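Local atomic coordinates of MdcA (Pseudomonas aeruginosa, PDB entry 5VIT), a protein that probably acts as the acyl-carrier-protein transferase subunit of malonate decarboxylase, moving the carrier protein from acetate to malonate. Residues G161-G166 and V186-N191; P167-T172 and L200-I205. All coordinates share one frame; numbering follows the deposited sequence.

Contact 1. Residues G161-G166 and V186-N191; sequences GNVYTG and VIVQVN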
loop_
_atom_site.group_PDB
_atom_site.type_symbol
_atom_site.label_atom_id
_atom_site.label_comp_id
_atom_site.label_asym_id
_atom_site.label_seq_id
_atom_site.Cartn_x
_atom_site.Cartn_y
_atom_site.Cartn_z
ATOM N N GLY A 161 -24.826 -26.275 46.537
ATOM C CA GLY A 161 -24.180 -25.088 46.010
ATOM C C GLY A 161 -23.232 -25.274 44.833
ATOM O O GLY A 161 -22.717 -24.284 44.311
ATOM N N ASN A 162 -22.985 -26.513 44.412
ATOM C CA ASN A 162 -22.190 -26.723 43.208
ATOM C C ASN A 162 -22.979 -26.175 42.043
ATOM O O ASN A 162 -24.201 -26.365 41.978
ATOM C CB ASN A 162 -21.851 -28.192 42.973
ATOM C CG ASN A 162 -21.070 -28.797 44.109
ATOM O OD1 ASN A 162 -19.889 -28.504 44.285
ATOM N ND2 ASN A 162 -21.725 -29.658 44.890
ATOM N N VAL A 163 -22.284 -25.475 41.149
ATOM C CA VAL A 163 -22.922 -24.779 40.040
ATOM C C VAL A 163 -22.302 -25.196 38.721
ATOM O O VAL A 163 -21.069 -25.256 38.589
ATOM C CB VAL A 163 -22.815 -23.239 40.181
ATOM C CG1 VAL A 163 -23.359 -22.541 38.927
ATOM C CG2 VAL A 163 -23.542 -22.763 41.418
ATOM N N TYR A 164 -23.170 -25.498 37.758
ATOM C CA TYR A 164 -22.764 -25.715 36.381
ATOM C C TYR A 164 -23.027 -24.444 35.568
ATOM O O TYR A 164 -24.143 -23.923 35.558
ATOM C CB TYR A 164 -23.506 -26.913 35.786
ATOM C CG TYR A 164 -23.407 -27.032 34.281
ATOM C CD1 TYR A 164 -22.233 -27.461 33.667
ATOM C CD2 TYR A 164 -24.495 -26.728 33.472
ATOM C CE1 TYR A 164 -22.149 -27.585 32.282
ATOM C CE2 TYR A 164 -24.419 -26.848 32.092
ATOM C CZ TYR A 164 -23.249 -27.273 31.501
ATOM O OH TYR A 164 -23.187 -27.378 30.131
ATOM N N THR A 165 -21.991 -23.940 34.907
ATOM C CA THR A 165 -22.125 -22.742 34.095
ATOM C C THR A 165 -21.931 -23.022 32.620
ATOM O O THR A 165 -22.277 -22.185 31.794
ATOM C CB THR A 165 -21.121 -21.644 34.497
ATOM O OG1 THR A 165 -19.801 -22.201 34.563
ATOM C CG2 THR A 165 -21.493 -21.016 35.828
ATOM N N GLY A 166 -21.344 -24.172 32.292
ATOM C CA GLY A 166 -21.213 -24.613 30.909
ATOM C C GLY A 166 -20.586 -23.635 29.922
ATOM O O GLY A 166 -19.558 -23.015 30.225
ATOM N N VAL A 186 -21.337 -14.759 48.101
ATOM C CA VAL A 186 -21.590 -15.182 46.718
ATOM C C VAL A 186 -23.004 -15.738 46.475
ATOM O O VAL A 186 -23.356 -16.822 46.949
ATOM C CB VAL A 186 -20.574 -16.257 46.264
ATOM C CG1 VAL A 186 -20.951 -16.783 44.879
ATOM C CG2 VAL A 186 -19.165 -15.682 46.250
ATOM N N ILE A 187 -23.795 -15.003 45.702
ATOM C CA ILE A 187 -25.157 -15.419 45.365
ATOM C C ILE A 187 -25.246 -15.766 43.890
ATOM O O ILE A 187 -24.921 -14.946 43.033
ATOM C CB ILE A 187 -26.181 -14.325 45.680
ATOM C CG1 ILE A 187 -26.040 -13.840 47.127
ATOM C CG2 ILE A 187 -27.596 -14.827 45.438
ATOM C CD1 ILE A 187 -26.823 -12.572 47.399
ATOM N N VAL A 188 -25.701 -16.981 43.603
ATOM C CA VAL A 188 -25.803 -17.486 42.242
ATOM C C VAL A 188 -27.268 -17.737 41.859
ATOM O O VAL A 188 -27.977 -18.472 42.544
ATOM C CB VAL A 188 -24.973 -18.787 42.094
ATOM C CG1 VAL A 188 -25.100 -19.386 40.706
ATOM C CG2 VAL A 188 -23.508 -18.516 42.432
ATOM N N GLN A 189 -27.744 -17.108 40.787
ATOM C CA GLN A 189 -29.043 -17.505 40.255
ATOM C C GLN A 189 -28.817 -18.628 39.251
ATOM O O GLN A 189 -27.910 -18.558 38.412
ATOM C CB GLN A 189 -29.776 -16.337 39.605
ATOM C CG GLN A 189 -29.032 -15.714 38.414
ATOM C CD GLN A 189 -29.950 -14.925 37.499
ATOM O OE1 GLN A 189 -30.127 -13.717 37.666
ATOM N NE2 GLN A 189 -30.537 -15.610 36.515
ATOM N N VAL A 190 -29.617 -19.683 39.358
ATOM C CA VAL A 190 -29.536 -20.778 38.406
ATOM C C VAL A 190 -30.896 -21.006 37.740
ATOM O O VAL A 190 -31.951 -20.615 38.264
ATOM C CB VAL A 190 -29.051 -22.084 39.064
ATOM C CG1 VAL A 190 -27.663 -21.892 39.637
ATOM C CG2 VAL A 190 -30.016 -22.528 40.153
ATOM N N ASN A 191 -30.863 -21.628 36.569
ATOM C CA ASN A 191 -32.077 -21.852 35.826
ATOM C C ASN A 191 -32.920 -22.949 36.483
ATOM O O ASN A 191 -34.151 -22.916 36.426
ATOM C CB ASN A 191 -31.734 -22.185 34.374
ATOM C CG ASN A 191 -31.222 -20.976 33.615
ATOM O OD1 ASN A 191 -31.228 -19.857 34.134
ATOM N ND2 ASN A 191 -30.796 -21.188 32.373
#

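Contact 2. Residues P167-T172 and L200-I205; sequences PSTEDT and LPRVDI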
loop_
_atom_site.group_PDB
_atom_site.type_symbol
_atom_site.label_atom_id
_atom_site.label_comp_id
_atom_site.label_asym_id
_atom_site.label_seq_id
_atom_site.Cartn_x
_atom_site.Cartn_y
_atom_site.Cartn_z
ATOM N N PRO A 167 -21.194 -23.509 28.721
ATOM C CA PRO A 167 -20.712 -22.613 27.656
ATOM C C PRO A 167 -20.699 -21.158 28.077
ATOM O O PRO A 167 -19.970 -20.371 27.473
ATOM C CB PRO A 167 -21.720 -22.842 26.528
ATOM C CG PRO A 167 -22.147 -24.264 26.723
ATOM C CD PRO A 167 -22.263 -24.398 28.229
ATOM N N SER A 168 -21.493 -20.816 29.094
ATOM C CA SER A 168 -21.590 -19.448 29.575
ATOM C C SER A 168 -20.767 -19.221 30.845
ATOM O O SER A 168 -21.067 -18.310 31.606
ATOM C CB SER A 168 -23.051 -19.073 29.841
ATOM O OG SER A 168 -23.855 -19.294 28.694
ATOM N N THR A 169 -19.748 -20.049 31.075
ATOM C CA THR A 169 -18.842 -19.857 32.223
ATOM C C THR A 169 -18.291 -18.424 32.284
ATOM O O THR A 169 -18.380 -17.749 33.319
ATOM C CB THR A 169 -17.665 -20.844 32.168
ATOM O OG1 THR A 169 -18.153 -22.188 32.306
ATOM C CG2 THR A 169 -16.667 -20.544 33.262
ATOM N N GLU A 170 -17.726 -17.968 31.165
ATOM C CA GLU A 170 -17.349 -16.568 30.987
ATOM C C GLU A 170 -16.529 -15.977 32.154
ATOM O O GLU A 170 -15.448 -16.477 32.463
ATOM C CB GLU A 170 -18.617 -15.737 30.718
ATOM C CG GLU A 170 -19.213 -16.078 29.340
ATOM C CD GLU A 170 -20.538 -15.393 29.013
ATOM O OE1 GLU A 170 -20.666 -14.165 29.205
ATOM O OE2 GLU A 170 -21.459 -16.100 28.534
ATOM N N ASP A 171 -17.041 -14.923 32.791
ATOM C CA ASP A 171 -16.262 -14.211 33.797
ATOM C C ASP A 171 -16.388 -14.811 35.190
ATOM O O ASP A 171 -15.621 -14.451 36.099
ATOM C CB ASP A 171 -16.641 -12.721 33.918
ATOM C CG ASP A 171 -17.056 -12.070 32.597
ATOM O OD1 ASP A 171 -17.521 -12.739 31.649
ATOM O OD2 ASP A 171 -16.760 -10.857 32.466
ATOM N N THR A 172 -17.363 -15.695 35.356
ATOM C CA THR A 172 -17.810 -16.133 36.678
ATOM C C THR A 172 -16.679 -16.630 37.607
ATOM O O THR A 172 -16.573 -16.135 38.732
ATOM C CB THR A 172 -18.898 -17.234 36.547
ATOM O OG1 THR A 172 -19.959 -16.748 35.717
ATOM C CG2 THR A 172 -19.451 -17.601 37.908
ATOM N N LEU A 200 -26.158 -32.888 38.018
ATOM C CA LEU A 200 -25.337 -31.742 37.655
ATOM C C LEU A 200 -24.372 -32.166 36.560
ATOM O O LEU A 200 -23.556 -33.059 36.772
ATOM C CB LEU A 200 -24.574 -31.213 38.866
ATOM C CG LEU A 200 -24.218 -29.736 38.756
ATOM C CD1 LEU A 200 -25.420 -28.914 39.119
ATOM C CD2 LEU A 200 -23.024 -29.389 39.646
ATOM N N PRO A 201 -24.468 -31.540 35.376
ATOM C CA PRO A 201 -23.698 -32.046 34.236
ATOM C C PRO A 201 -22.187 -31.897 34.439
ATOM O O PRO A 201 -21.430 -32.734 33.955
ATOM C CB PRO A 201 -24.204 -31.207 33.049
ATOM C CG PRO A 201 -24.974 -30.109 33.613
ATOM C CD PRO A 201 -25.388 -30.449 35.005
ATOM N N ARG A 202 -21.769 -30.878 35.184
ATOM C CA ARG A 202 -20.360 -30.673 35.513
ATOM C C ARG A 202 -20.302 -29.668 36.658
ATOM O O ARG A 202 -21.239 -28.883 36.843
ATOM C CB ARG A 202 -19.587 -30.179 34.278
ATOM C CG ARG A 202 -18.181 -29.656 34.508
ATOM C CD ARG A 202 -17.898 -28.412 33.641
ATOM N NE ARG A 202 -18.143 -28.676 32.233
ATOM C CZ ARG A 202 -18.231 -27.753 31.270
ATOM N NH1 ARG A 202 -18.079 -26.459 31.524
ATOM N NH2 ARG A 202 -18.474 -28.147 30.029
ATOM N N VAL A 203 -19.240 -29.697 37.453
ATOM C CA VAL A 203 -19.044 -28.615 38.404
ATOM C C VAL A 203 -18.094 -27.569 37.801
ATOM O O VAL A 203 -16.985 -27.898 37.370
ATOM C CB VAL A 203 -18.499 -29.126 39.754
ATOM C CG1 VAL A 203 -18.304 -27.951 40.713
ATOM C CG2 VAL A 203 -19.456 -30.159 40.359
ATOM N N ASP A 204 -18.544 -26.319 37.737
ATOM C CA ASP A 204 -17.682 -25.225 37.269
ATOM C C ASP A 204 -17.250 -24.370 38.458
ATOM O O ASP A 204 -16.096 -23.937 38.532
ATOM C CB ASP A 204 -18.390 -24.350 36.222
ATOM C CG ASP A 204 -18.573 -25.059 34.876
ATOM O OD1 ASP A 204 -19.735 -25.252 34.460
ATOM O OD2 ASP A 204 -17.567 -25.414 34.225
ATOM N N ILE A 205 -18.195 -24.119 39.364
ATOM C CA ILE A 205 -17.929 -23.418 40.619
ATOM C C ILE A 205 -18.311 -24.349 41.772
ATOM O O ILE A 205 -19.487 -24.691 41.928
ATOM C CB ILE A 205 -18.712 -22.077 40.730
ATOM C CG1 ILE A 205 -18.137 -21.027 39.773
ATOM C CG2 ILE A 205 -18.618 -21.500 42.135
ATOM C CD1 ILE A 205 -18.661 -21.133 38.395
#

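Contact 1. Residues G161-G166 and V186-N191
Val163 and Val188 meet tip to tip, methyl against methyl. CG2 of Val163 lies 3.8 Å from CG1 of Val188. The other methyl of Val163, CG1, is 4.0 Å from the same Val188 CG1, which therefore sits almost evenly against both branches. Val188 puts this methyl forward by setting CG1 opposite the backbone N, with chi1 at 177°. Val163 has nearly the same torsion, 174°, but offers both of its methyls. This is the tight part of the contact. The looser part lies one step further along the same face of the strand, where Val163 CG1 and Val190 CG1 are 4.4 Å apart. The backbones stay well separated even there, with 7.9 Å between the CA atoms of Val163 and Val190. No hydrogen bond joins the two segments.

The contact brings two sheets together. Val188 and Val190 belong to strand 185-190, an inner strand of the large parallel sheet, between strands 149-154 and 212-215. This sheet is consistent with the Rossmann-like clan to which the family is assigned. Val163 lies on strand 163-164, at one edge of a small three-stranded mixed sheet. Val186 packs on helix 172-180 through Val176 and Thr179. Ile187 faces Leu43 and Leu46 of helix 39-46.

The three valines are buried, whereas Asn162 and Asn191 are partly exposed. Asn162 stands away from the valines: its ND2 bonds to Asp158 and its OD1 to the backbone N of Ala207. Asn191 marks the corner where the chain leaves the parallel sheet, and its OD1 is bonded to the backbone N of Phe220.

Contact 2. Residues P167-T172 and L200-I205
Asp204 OD2, which lies near Thr169, is gripped by two arginines. Arg202 NH1 reaches it at 2.9 Å in a nearly straight bond, with an N-H...O angle of 176°. The bond uses the syn lone pair of OD2. OD2 lies in the guanidinium plane, but the carboxylate itself is turned about perpendicular to that plane. Arg338 NH1 adds a second salt bridge to OD2. The other oxygen, OD1, takes the backbone N-H groups of Thr165 and Gly166. So many donors probably keep the buried carboxylate ionised.

Thr169 crosses this carboxylate obliquely. Its OG1 is 3.8 Å from Asp204 OD2, too far for a hydrogen bond, and is bonded instead to Gly166 O and Thr165 OG1. The same OG1 lies at the edge of the Arg202 guanidinium.

The rest of the contact is apolar. Thr172 CG2 touches Ile205 CD1 at 3.7 Å, and the two side chains cross at about a right angle. Thr172 turns this methyl opposite its backbone N, while its OG1 bonds to Glu56.

Thr169 O accepts the N-H of Thr172 at 3.1 Å, closing a type II' beta turn that leads into helix 172-180. Across from it, Asp204 and Ile205 both face Val163, a classic beta bulge.

Both contacts are buried, with centres 8 Å apart, though Arg202 in contact 2 is partly exposed. Their segments alternate along the chain, and 161-166 runs directly into 167-172. Contact 1 is purely apolar and joins the small mixed sheet to the large parallel one. Contact 2 joins two loops: Thr169 of one meets a charged cluster held within the other and by outside partners, and an apolar Thr172-Ile205 touch lies beside it. Segments 161-166 and 200-205 tie the two together: Val163 O is 2.9 Å from Asp204 N, a probable backbone hydrogen bond, and Tyr164 packs on Pro201. Helix 172-180 starts at Thr172 and packs on Val186, which takes no part in contact 1 itself.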